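Local coordinates for protein ABC transporter (Caldanaerobius, PDB 4G68) that probably serves as the extracellular solute-binding component of an ABC transporter, capturing xylose-based oligosaccharides from xylan breakdown for uptake, at residues 69-74 against 372-377; 345-350 against 364-369; 282-287 against 302-307. One frame throughout, in Å; residues are numbered along the deposited sequence.

How the interactions relate
Interactions 1 and 3 both border the bound xylose units, one from the loop 69-74 and helix 356-377, the other from R284 and the segment 302-307; their centres lie 13 Å apart. The two also touch directly, I377 O meeting A307 CB at 3.3 Å. Interaction 2 lies farther from the middle of the chain, on the same helix 356-377 as interaction 1, its centre 13 Å from that contact and 23 Å from that of interaction 3. The side chain of L347 remains about 10 Å from a bound beta-D-xylopyranose, so interaction 2 belongs to the packing of the fold, while the other two help to build the sugar pocket.

Interaction 1. Residues 69-74 against 372-377; sequences NLFTGE and DMDYLI. With XYS (alpha-D-xylopyranose), chain D; XYP (beta-D-xylopyranose), chain B.
The ring of F71 turns to the helix with its CG anti to the carbonyl carbon (chi1 -71°), while M373 extends CG anti to its backbone N (chi1 175°) and bends only at the last torsion, bringing its terminal methyl over the ring. M373 CE stands 4.2 Å from the centroid of the F71 ring, 12° off the normal, a CH-pi contact over the face. The opposite face is taken by CD1 of L70, so the ring lies between two aliphatic ends. D374 comes at the ring obliquely, its OD1 4.1 Å from F71 CE1 and the carboxylate plane inclined to that of the ring; that oxygen is hydrogen-bonded to T379, just beyond the helix.

The backbone of F71 is also fixed: its N donates to a lone pair of N69 OD1 at 3.0 Å, closing an Asx turn. At the ring edge, F71 CD1 lies 3.7 Å from O5 of the alpha-D-xylopyranose. Further along the loop, G73 N donates to O2 of the same sugar at 3.3 Å, and O1 returns a weak bond to G73 O. With an alanine in place of F71, the methyl of M373 would probably face a gap and the aromatic edge beside the sugar would be lost. Outside the two segments, A76 and V80 of helix 76-90 also pack against F71. The loop that follows strand 64-69 thus lines the glycan pocket, as strand-end loops do in other solute-binding proteins of the periplasmic-binding-protein clan.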
loop_
_atom_site.group_PDB
_atom_site.type_symbol
_atom_site.label_atom_id
_atom_site.label_comp_id
_atom_site.label_asym_id
_atom_site.label_seq_id
_atom_site.Cartn_x
_atom_site.Cartn_y
_atom_site.Cartn_z
ATOM N N ASN A 69 -11.206 5.355 -10.250
ATOM C CA ASN A 69 -10.570 4.499 -9.257
ATOM C C ASN A 69 -9.688 3.420 -9.903
ATOM O O ASN A 69 -9.667 3.260 -11.155
ATOM C CB ASN A 69 -11.637 3.884 -8.276
ATOM C CG ASN A 69 -12.585 2.902 -8.996
ATOM O OD1 ASN A 69 -12.213 1.746 -9.229
ATOM N ND2 ASN A 69 -13.778 3.370 -9.423
ATOM N N LEU A 70 -8.991 2.628 -9.086
ATOM C CA LEU A 70 -8.105 1.621 -9.646
ATOM C C LEU A 70 -8.498 0.227 -9.346
ATOM O O LEU A 70 -7.659 -0.656 -9.423
ATOM C CB LEU A 70 -6.644 1.954 -9.176
ATOM C CG LEU A 70 -6.403 2.045 -7.633
ATOM C CD1 LEU A 70 -6.831 0.787 -6.855
ATOM C CD2 LEU A 70 -4.893 2.145 -7.454
ATOM N N PHE A 71 -9.755 0.004 -8.876
ATOM C CA PHE A 71 -10.130 -1.356 -8.522
ATOM C C PHE A 71 -10.435 -2.243 -9.741
ATOM O O PHE A 71 -11.576 -2.383 -10.189
ATOM C CB PHE A 71 -11.278 -1.357 -7.528
ATOM C CG PHE A 71 -10.840 -0.877 -6.148
ATOM C CD1 PHE A 71 -10.068 -1.693 -5.312
ATOM C CD2 PHE A 71 -11.120 0.444 -5.759
ATOM C CE1 PHE A 71 -9.654 -1.207 -4.041
ATOM C CE2 PHE A 71 -10.670 0.921 -4.537
ATOM C CZ PHE A 71 -9.949 0.109 -3.682
ATOM N N THR A 72 -9.377 -2.805 -10.293
ATOM C CA THR A 72 -9.473 -3.523 -11.546
ATOM C C THR A 72 -9.675 -5.029 -11.382
ATOM O O THR A 72 -10.231 -5.637 -12.224
ATOM C CB THR A 72 -8.238 -3.333 -12.472
ATOM O OG1 THR A 72 -7.033 -3.485 -11.747
ATOM C CG2 THR A 72 -8.279 -1.979 -13.218
ATOM N N GLY A 73 -9.159 -5.582 -10.306
ATOM C CA GLY A 73 -9.288 -7.004 -10.071
ATOM C C GLY A 73 -10.630 -7.455 -9.460
ATOM O O GLY A 73 -11.333 -6.644 -8.922
ATOM N N GLU A 74 -10.939 -8.750 -9.542
ATOM C CA GLU A 74 -12.189 -9.321 -8.968
ATOM C C GLU A 74 -11.865 -9.885 -7.562
ATOM O O GLU A 74 -10.782 -10.387 -7.342
ATOM C CB GLU A 74 -12.725 -10.449 -9.891
ATOM C CG GLU A 74 -13.147 -9.917 -11.246
ATOM C CD GLU A 74 -14.421 -9.062 -11.218
ATOM O OE1 GLU A 74 -15.044 -8.811 -10.116
ATOM O OE2 GLU A 74 -14.828 -8.598 -12.322
ATOM N N ASP A 372 -15.970 -0.445 3.992
ATOM C CA ASP A 372 -16.659 -1.719 4.318
ATOM C C ASP A 372 -16.299 -2.827 3.334
ATOM O O ASP A 372 -16.081 -3.953 3.788
ATOM C CB ASP A 372 -18.170 -1.544 4.268
ATOM C CG ASP A 372 -18.729 -0.694 5.433
ATOM O OD1 ASP A 372 -17.995 -0.189 6.238
ATOM O OD2 ASP A 372 -20.010 -0.554 5.473
ATOM N N MET A 373 -16.240 -2.538 2.023
ATOM C CA MET A 373 -15.916 -3.539 1.004
ATOM C C MET A 373 -14.495 -4.045 1.301
ATOM O O MET A 373 -14.269 -5.246 1.286
ATOM C CB MET A 373 -15.904 -2.921 -0.436
ATOM C CG MET A 373 -15.458 -3.856 -1.572
ATOM S SD MET A 373 -15.049 -2.949 -3.148
ATOM C CE MET A 373 -13.448 -2.306 -2.731
ATOM N N ASP A 374 -13.566 -3.130 1.548
ATOM C CA ASP A 374 -12.153 -3.474 1.795
ATOM C C ASP A 374 -12.074 -4.465 2.936
ATOM O O ASP A 374 -11.357 -5.447 2.893
ATOM C CB ASP A 374 -11.333 -2.265 2.198
ATOM C CG ASP A 374 -10.821 -1.460 1.061
ATOM O OD1 ASP A 374 -10.746 -1.909 -0.123
ATOM O OD2 ASP A 374 -10.400 -0.309 1.355
ATOM N N TYR A 375 -12.855 -4.193 3.963
ATOM C CA TYR A 375 -12.805 -5.022 5.187
ATOM C C TYR A 375 -13.366 -6.401 4.870
ATOM O O TYR A 375 -12.817 -7.420 5.298
ATOM C CB TYR A 375 -13.654 -4.383 6.253
ATOM C CG TYR A 375 -13.542 -5.019 7.601
ATOM C CD1 TYR A 375 -12.302 -5.408 8.102
ATOM C CD2 TYR A 375 -14.688 -5.155 8.402
ATOM C CE1 TYR A 375 -12.183 -5.928 9.378
ATOM C CE2 TYR A 375 -14.591 -5.695 9.670
ATOM C CZ TYR A 375 -13.339 -6.064 10.138
ATOM O OH TYR A 375 -13.236 -6.594 11.402
ATOM N N LEU A 376 -14.459 -6.430 4.118
ATOM C CA LEU A 376 -15.093 -7.727 3.776
ATOM C C LEU A 376 -14.330 -8.566 2.796
ATOM O O LEU A 376 -14.368 -9.809 2.895
ATOM C CB LEU A 376 -16.514 -7.509 3.228
ATOM C CG LEU A 376 -17.563 -7.047 4.279
ATOM C CD1 LEU A 376 -18.810 -6.648 3.509
ATOM C CD2 LEU A 376 -17.826 -8.142 5.304
ATOM N N ILE A 377 -13.698 -7.962 1.781
ATOM C CA ILE A 377 -12.980 -8.797 0.801
ATOM C C ILE A 377 -11.424 -8.795 0.923
ATOM O O ILE A 377 -10.736 -9.429 0.107
ATOM C CB ILE A 377 -13.374 -8.510 -0.658
ATOM C CG1 ILE A 377 -13.050 -7.084 -1.065
ATOM C CG2 ILE A 377 -14.866 -8.825 -0.890
ATOM C CD1 ILE A 377 -13.320 -6.807 -2.539
HETATM C C1 XYS D . -8.075 -4.540 -6.766
HETATM C C2 XYS D . -6.949 -3.795 -7.521
HETATM C C3 XYS D . -5.712 -3.473 -6.672
HETATM C C4 XYS D . -6.127 -2.971 -5.278
HETATM C C5 XYS D . -7.067 -3.979 -4.618
HETATM O O1 XYS D . -8.610 -5.648 -7.417
HETATM O O2 XYS D . -6.560 -4.332 -8.726
HETATM O O3 XYS D . -4.966 -2.551 -7.379
HETATM O O4 XYS D . -5.067 -2.511 -4.471
HETATM O O5 XYS D . -7.898 -4.706 -5.396
HETATM C C1 XYP B . -4.425 -1.422 -4.715
HETATM C C2 XYP B . -4.512 -0.601 -3.426
HETATM C C3 XYP B . -3.624 0.643 -3.654
HETATM C C4 XYP B . -2.233 0.110 -3.915
HETATM C C5 XYP B . -2.241 -0.831 -5.135
HETATM O O2 XYP B . -5.867 -0.170 -3.298
HETATM O O3 XYP B . -3.634 1.316 -2.378
HETATM O O4 XYP B . -1.427 1.256 -4.213
HETATM O O5 XYP B . -3.131 -1.916 -4.844
#

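Interaction 2. Residues 345-350 against 364-369; sequences GALMVS and KYLAKQ
One methyl carries nearly all of this contact: CD1 of L347, reaching from strand 341-349 onto the flank of helix 356-377. It comes within 3.5 Å of L366 CB, close packing for two carbons, and lies 3.6 Å from the backbone N of A367. The side chain of A367 stands a little farther off, its CB 4.2 Å from the same methyl of L347. The L347 methyl thus rests where two consecutive helical residues meet, touching the root of one side chain, the backbone of the next residue and, more distantly, its methyl. Here the backbones also come closest, with the CA atoms of L347 and A367 6.7 Å apart. L347 points at the helix with CG anti to its carbonyl carbon (chi1 -53°), and the following torsion is extended (chi2 -175°). The side chains of L347 and L366 cross at about a right angle; L366 also touches I83 of helix 76-90.

Beside this tight point the contact soon thins: only 105 Å² is buried in all, and the neighbouring side chains do not meet across it. On the helix, K364 and Y365 direct their CB atoms away from the strand and, like K368, are partly exposed. Their polar ends are engaged elsewhere: K364 forms a salt bridge with D149, Y365 bonds through its hydroxyl to the carbonyl of I83, and K368 pairs with D372. On the strand, A346 turns its methyl away from the helix, toward T125 of strand 122-126.

No hydrogen bond or salt bridge links the two segments, so the helix is seated on the sheet here by apolar shape complementarity, while its lysines find their polar partners elsewhere.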
loop_
_atom_site.group_PDB
_atom_site.type_symbol
_atom_site.label_atom_id
_atom_site.label_comp_id
_atom_site.label_asym_id
_atom_site.label_seq_id
_atom_site.Cartn_x
_atom_site.Cartn_y
_atom_site.Cartn_z
ATOM N N GLY A 345 -5.324 5.684 1.878
ATOM C CA GLY A 345 -6.337 5.579 0.740
ATOM C C GLY A 345 -7.366 6.706 0.976
ATOM O O GLY A 345 -8.003 6.720 2.029
ATOM N N ALA A 346 -7.598 7.575 -0.006
ATOM C CA ALA A 346 -8.603 8.667 0.138
ATOM C C ALA A 346 -9.305 8.954 -1.203
ATOM O O ALA A 346 -8.786 8.629 -2.293
ATOM C CB ALA A 346 -7.917 9.934 0.612
ATOM N N LEU A 347 -10.501 9.503 -1.062
ATOM C CA LEU A 347 -11.139 10.146 -2.233
ATOM C C LEU A 347 -11.026 11.627 -2.140
ATOM O O LEU A 347 -11.130 12.168 -1.041
ATOM C CB LEU A 347 -12.623 9.730 -2.311
ATOM C CG LEU A 347 -12.924 8.222 -2.279
ATOM C CD1 LEU A 347 -14.445 8.036 -2.488
ATOM C CD2 LEU A 347 -12.259 7.539 -3.485
HETATM N N MSE A 348 -10.700 12.285 -3.281
HETATM C CA MSE A 348 -10.704 13.701 -3.313
HETATM C C MSE A 348 -11.713 14.189 -4.325
HETATM O O MSE A 348 -12.045 13.528 -5.313
HETATM C CB MSE A 348 -9.294 14.253 -3.579
HETATM C CG MSE A 348 -8.353 14.093 -2.408
HETATM SE SE MSE A 348 -6.561 14.746 -2.810
HETATM C CE MSE A 348 -5.830 14.478 -1.002
ATOM N N VAL A 349 -12.145 15.441 -4.118
ATOM C CA VAL A 349 -13.019 16.118 -5.071
ATOM C C VAL A 349 -12.257 17.248 -5.798
ATOM O O VAL A 349 -11.472 18.062 -5.206
ATOM C CB VAL A 349 -14.245 16.716 -4.358
ATOM C CG1 VAL A 349 -15.061 17.660 -5.315
ATOM C CG2 VAL A 349 -15.048 15.572 -3.739
ATOM N N SER A 350 -12.487 17.340 -7.104
ATOM C CA SER A 350 -11.757 18.353 -7.907
ATOM C C SER A 350 -12.254 19.755 -7.589
ATOM O O SER A 350 -13.489 19.922 -7.477
ATOM C CB SER A 350 -11.944 18.127 -9.415
ATOM O OG SER A 350 -10.970 17.142 -9.806
ATOM N N LYS A 364 -18.551 11.039 0.229
ATOM C CA LYS A 364 -18.782 10.484 1.572
ATOM C C LYS A 364 -19.382 9.097 1.518
ATOM O O LYS A 364 -19.001 8.209 2.278
ATOM C CB LYS A 364 -19.755 11.360 2.412
ATOM C CG LYS A 364 -19.156 12.667 2.860
ATOM C CD LYS A 364 -20.224 13.589 3.428
ATOM C CE LYS A 364 -19.606 14.884 3.999
ATOM N NZ LYS A 364 -20.726 15.836 4.361
ATOM N N TYR A 365 -20.380 8.931 0.642
ATOM C CA TYR A 365 -21.001 7.650 0.446
ATOM C C TYR A 365 -20.009 6.623 -0.120
ATOM O O TYR A 365 -19.922 5.517 0.406
ATOM C CB TYR A 365 -22.205 7.787 -0.529
ATOM C CG TYR A 365 -22.674 6.421 -1.074
ATOM C CD1 TYR A 365 -23.607 5.641 -0.397
ATOM C CD2 TYR A 365 -22.185 5.950 -2.254
ATOM C CE1 TYR A 365 -24.000 4.408 -0.935
ATOM C CE2 TYR A 365 -22.580 4.725 -2.807
ATOM C CZ TYR A 365 -23.463 3.966 -2.149
ATOM O OH TYR A 365 -23.839 2.751 -2.727
ATOM N N LEU A 366 -19.297 6.985 -1.180
ATOM C CA LEU A 366 -18.317 6.058 -1.769
ATOM C C LEU A 366 -17.227 5.585 -0.776
ATOM O O LEU A 366 -16.935 4.421 -0.734
ATOM C CB LEU A 366 -17.679 6.686 -3.025
ATOM C CG LEU A 366 -18.665 6.867 -4.183
ATOM C CD1 LEU A 366 -17.906 7.661 -5.260
ATOM C CD2 LEU A 366 -19.059 5.503 -4.764
ATOM N N ALA A 367 -16.664 6.530 -0.015
ATOM C CA ALA A 367 -15.599 6.231 0.930
ATOM C C ALA A 367 -16.042 5.174 1.959
ATOM O O ALA A 367 -15.337 4.189 2.178
ATOM C CB ALA A 367 -15.200 7.500 1.626
ATOM N N LYS A 368 -17.222 5.370 2.549
ATOM C CA LYS A 368 -17.722 4.407 3.566
ATOM C C LYS A 368 -17.953 3.060 2.914
ATOM O O LYS A 368 -17.627 2.023 3.487
ATOM C CB LYS A 368 -19.068 4.955 4.144
ATOM C CG LYS A 368 -19.845 4.011 5.096
ATOM C CD LYS A 368 -19.024 3.303 6.183
ATOM C CE LYS A 368 -19.956 2.451 7.064
ATOM N NZ LYS A 368 -19.201 1.626 8.058
ATOM N N GLN A 369 -18.576 3.067 1.713
ATOM C CA GLN A 369 -18.851 1.762 1.056
ATOM C C GLN A 369 -17.537 1.064 0.646
ATOM O O GLN A 369 -17.454 -0.165 0.759
ATOM C CB GLN A 369 -19.750 1.970 -0.214
ATOM C CG GLN A 369 -21.152 2.504 0.156
ATOM C CD GLN A 369 -21.840 1.626 1.189
ATOM O OE1 GLN A 369 -21.977 0.420 0.989
ATOM N NE2 GLN A 369 -22.181 2.194 2.308
#

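Interaction 3. Residues 282-287 against 302-307; sequences LTRDEA and GNFDAA. With XYP (beta-D-xylopyranose), chain B; XYS (alpha-D-xylopyranose), chain D.
R284 and D305 form the salt bridge across this contact: R284 NH1 donates to D305 OD1 at 2.7 Å, using the oxygen's syn lone pair, although the acceptor lies 23° out of the guanidinium plane. R284 NH1 also reaches the ring oxygen O5 of beta-D-xylopyranose at 3.0 Å, a nearly straight bond of 164°. R284 NH2 adds a weak bond to O3 of the alpha-D-xylopyranose, 2.9 Å long, and NE a weak one to OD1 of the neighbouring D285. One guanidinium therefore serves two sugars and two carboxylates; the carboxylates probably balance its charge, and the four partners together restrict its rotation. D305 has a further tie through OD2 to the hydroxyl of Y299.

The arginine gets there with CG anti to the backbone N (chi1 -173°) and two successive bends, at chi2 and chi3, which bring R284 CD alongside D305 OD1 at 3.4 Å. Beyond the charges lies F304, whose ring receives C4 of beta-D-xylopyranose over its centre, 3.9 Å above the plane, and has CA of G302 against the opposite face. At the start of helix 284-292, T283 and E286 form a capping box. W225 packs against both R284 and F304. An aromatic face beneath a sugar ring, with an arginine hydrogen-bonding its ring oxygen, is characteristic of a carbohydrate-binding site.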
loop_
_atom_site.group_PDB
_atom_site.type_symbol
_atom_site.label_atom_id
_atom_site.label_comp_id
_atom_site.label_asym_id
_atom_site.label_seq_id
_atom_site.Cartn_x
_atom_site.Cartn_y
_atom_site.Cartn_z
ATOM N N LEU A 282 8.341 -9.137 -13.872
ATOM C CA LEU A 282 6.935 -9.410 -13.465
ATOM C C LEU A 282 6.295 -8.248 -12.723
ATOM O O LEU A 282 6.999 -7.545 -11.981
ATOM C CB LEU A 282 6.919 -10.610 -12.522
ATOM C CG LEU A 282 6.510 -11.938 -13.170
ATOM C CD1 LEU A 282 7.145 -12.087 -14.533
ATOM C CD2 LEU A 282 6.792 -13.117 -12.255
ATOM N N THR A 283 4.964 -8.065 -12.931
ATOM C CA THR A 283 4.177 -7.077 -12.273
ATOM C C THR A 283 3.738 -7.647 -10.899
ATOM O O THR A 283 3.831 -8.845 -10.648
ATOM C CB THR A 283 2.910 -6.730 -13.115
ATOM O OG1 THR A 283 2.113 -7.905 -13.239
ATOM C CG2 THR A 283 3.298 -6.249 -14.546
ATOM N N ARG A 284 3.222 -6.760 -10.075
ATOM C CA ARG A 284 2.542 -7.173 -8.827
ATOM C C ARG A 284 1.509 -8.199 -9.089
ATOM O O ARG A 284 1.442 -9.166 -8.380
ATOM C CB ARG A 284 1.920 -5.936 -8.153
ATOM C CG ARG A 284 1.304 -6.143 -6.743
ATOM C CD ARG A 284 -0.173 -6.583 -6.885
ATOM N NE ARG A 284 -0.929 -5.522 -7.563
ATOM C CZ ARG A 284 -1.611 -4.525 -6.969
ATOM N NH1 ARG A 284 -1.664 -4.421 -5.621
ATOM N NH2 ARG A 284 -2.290 -3.649 -7.740
ATOM N N ASP A 285 0.614 -7.926 -10.038
ATOM C CA ASP A 285 -0.437 -8.900 -10.363
ATOM C C ASP A 285 0.088 -10.281 -10.768
ATOM O O ASP A 285 -0.481 -11.327 -10.422
ATOM C CB ASP A 285 -1.356 -8.332 -11.474
ATOM C CG ASP A 285 -2.203 -7.123 -10.998
ATOM O OD1 ASP A 285 -2.345 -6.846 -9.785
ATOM O OD2 ASP A 285 -2.756 -6.448 -11.846
ATOM N N GLU A 286 1.194 -10.305 -11.494
ATOM C CA GLU A 286 1.748 -11.589 -11.835
ATOM C C GLU A 286 2.349 -12.302 -10.638
ATOM O O GLU A 286 2.327 -13.532 -10.543
ATOM C CB GLU A 286 2.814 -11.448 -12.940
ATOM C CG GLU A 286 2.100 -11.168 -14.268
ATOM C CD GLU A 286 2.996 -10.591 -15.377
ATOM O OE1 GLU A 286 4.049 -10.030 -15.097
ATOM O OE2 GLU A 286 2.543 -10.614 -16.580
ATOM N N ALA A 287 2.901 -11.527 -9.734
ATOM C CA ALA A 287 3.458 -12.138 -8.506
ATOM C C ALA A 287 2.374 -12.620 -7.551
ATOM O O ALA A 287 2.521 -13.705 -6.950
ATOM C CB ALA A 287 4.339 -11.108 -7.835
ATOM N N GLY A 302 1.826 -5.007 0.624
ATOM C CA GLY A 302 0.749 -4.385 1.327
ATOM C C GLY A 302 -0.314 -5.407 1.719
ATOM O O GLY A 302 -0.501 -6.472 1.076
ATOM N N ASN A 303 -1.036 -5.066 2.779
ATOM C CA ASN A 303 -2.249 -5.765 3.204
ATOM C C ASN A 303 -3.283 -5.801 2.078
ATOM O O ASN A 303 -4.122 -6.683 2.062
ATOM C CB ASN A 303 -2.879 -4.926 4.337
ATOM C CG ASN A 303 -3.267 -3.558 3.834
ATOM O OD1 ASN A 303 -2.449 -2.704 3.541
ATOM N ND2 ASN A 303 -4.581 -3.367 3.692
ATOM N N PHE A 304 -3.181 -4.874 1.104
ATOM C CA PHE A 304 -4.172 -4.789 0.019
ATOM C C PHE A 304 -4.150 -5.974 -0.925
ATOM O O PHE A 304 -5.145 -6.239 -1.643
ATOM C CB PHE A 304 -4.074 -3.468 -0.774
ATOM C CG PHE A 304 -2.650 -3.035 -1.037
ATOM C CD1 PHE A 304 -1.827 -3.702 -1.966
ATOM C CD2 PHE A 304 -2.126 -1.986 -0.330
ATOM C CE1 PHE A 304 -0.476 -3.291 -2.162
ATOM C CE2 PHE A 304 -0.803 -1.581 -0.495
ATOM C CZ PHE A 304 0.029 -2.224 -1.424
ATOM N N ASP A 305 -3.002 -6.654 -0.926
ATOM C CA ASP A 305 -2.780 -7.861 -1.702
ATOM C C ASP A 305 -3.489 -9.090 -1.127
ATOM O O ASP A 305 -3.621 -10.147 -1.805
ATOM C CB ASP A 305 -1.321 -8.093 -1.986
ATOM C CG ASP A 305 -0.726 -7.068 -3.005
ATOM O OD1 ASP A 305 -1.465 -6.440 -3.773
ATOM O OD2 ASP A 305 0.470 -6.854 -2.971
ATOM N N ALA A 306 -3.939 -8.986 0.108
ATOM C CA ALA A 306 -4.595 -10.103 0.748
ATOM C C ALA A 306 -5.726 -10.639 -0.090
ATOM O O ALA A 306 -5.960 -11.869 -0.134
ATOM C CB ALA A 306 -5.125 -9.664 2.092
ATOM N N ALA A 307 -6.552 -9.745 -0.668
ATOM C CA ALA A 307 -7.586 -10.230 -1.539
ATOM C C ALA A 307 -7.184 -11.175 -2.622
ATOM O O ALA A 307 -7.979 -12.116 -2.912
ATOM C CB ALA A 307 -8.376 -9.029 -2.165
HETATM C C1 XYP B . -4.425 -1.422 -4.715
HETATM C C2 XYP B . -4.512 -0.601 -3.426
HETATM C C3 XYP B . -3.624 0.643 -3.654
HETATM C C4 XYP B . -2.233 0.110 -3.915
HETATM C C5 XYP B . -2.241 -0.831 -5.135
HETATM O O2 XYP B . -5.867 -0.170 -3.298
HETATM O O3 XYP B . -3.634 1.316 -2.378
HETATM O O4 XYP B . -1.427 1.256 -4.213
HETATM O O5 XYP B . -3.131 -1.916 -4.844
HETATM C C1 XYS D . -8.075 -4.540 -6.766
HETATM C C2 XYS D . -6.949 -3.795 -7.521
HETATM C C3 XYS D . -5.712 -3.473 -6.672
HETATM C C4 XYS D . -6.127 -2.971 -5.278
HETATM C C5 XYS D . -7.067 -3.979 -4.618
HETATM O O1 XYS D . -8.610 -5.648 -7.417
HETATM O O2 XYS D . -6.560 -4.332 -8.726
HETATM O O3 XYS D . -4.966 -2.551 -7.379
HETATM O O4 XYS D . -5.067 -2.511 -4.471
HETATM O O5 XYS D . -7.898 -4.706 -5.396
#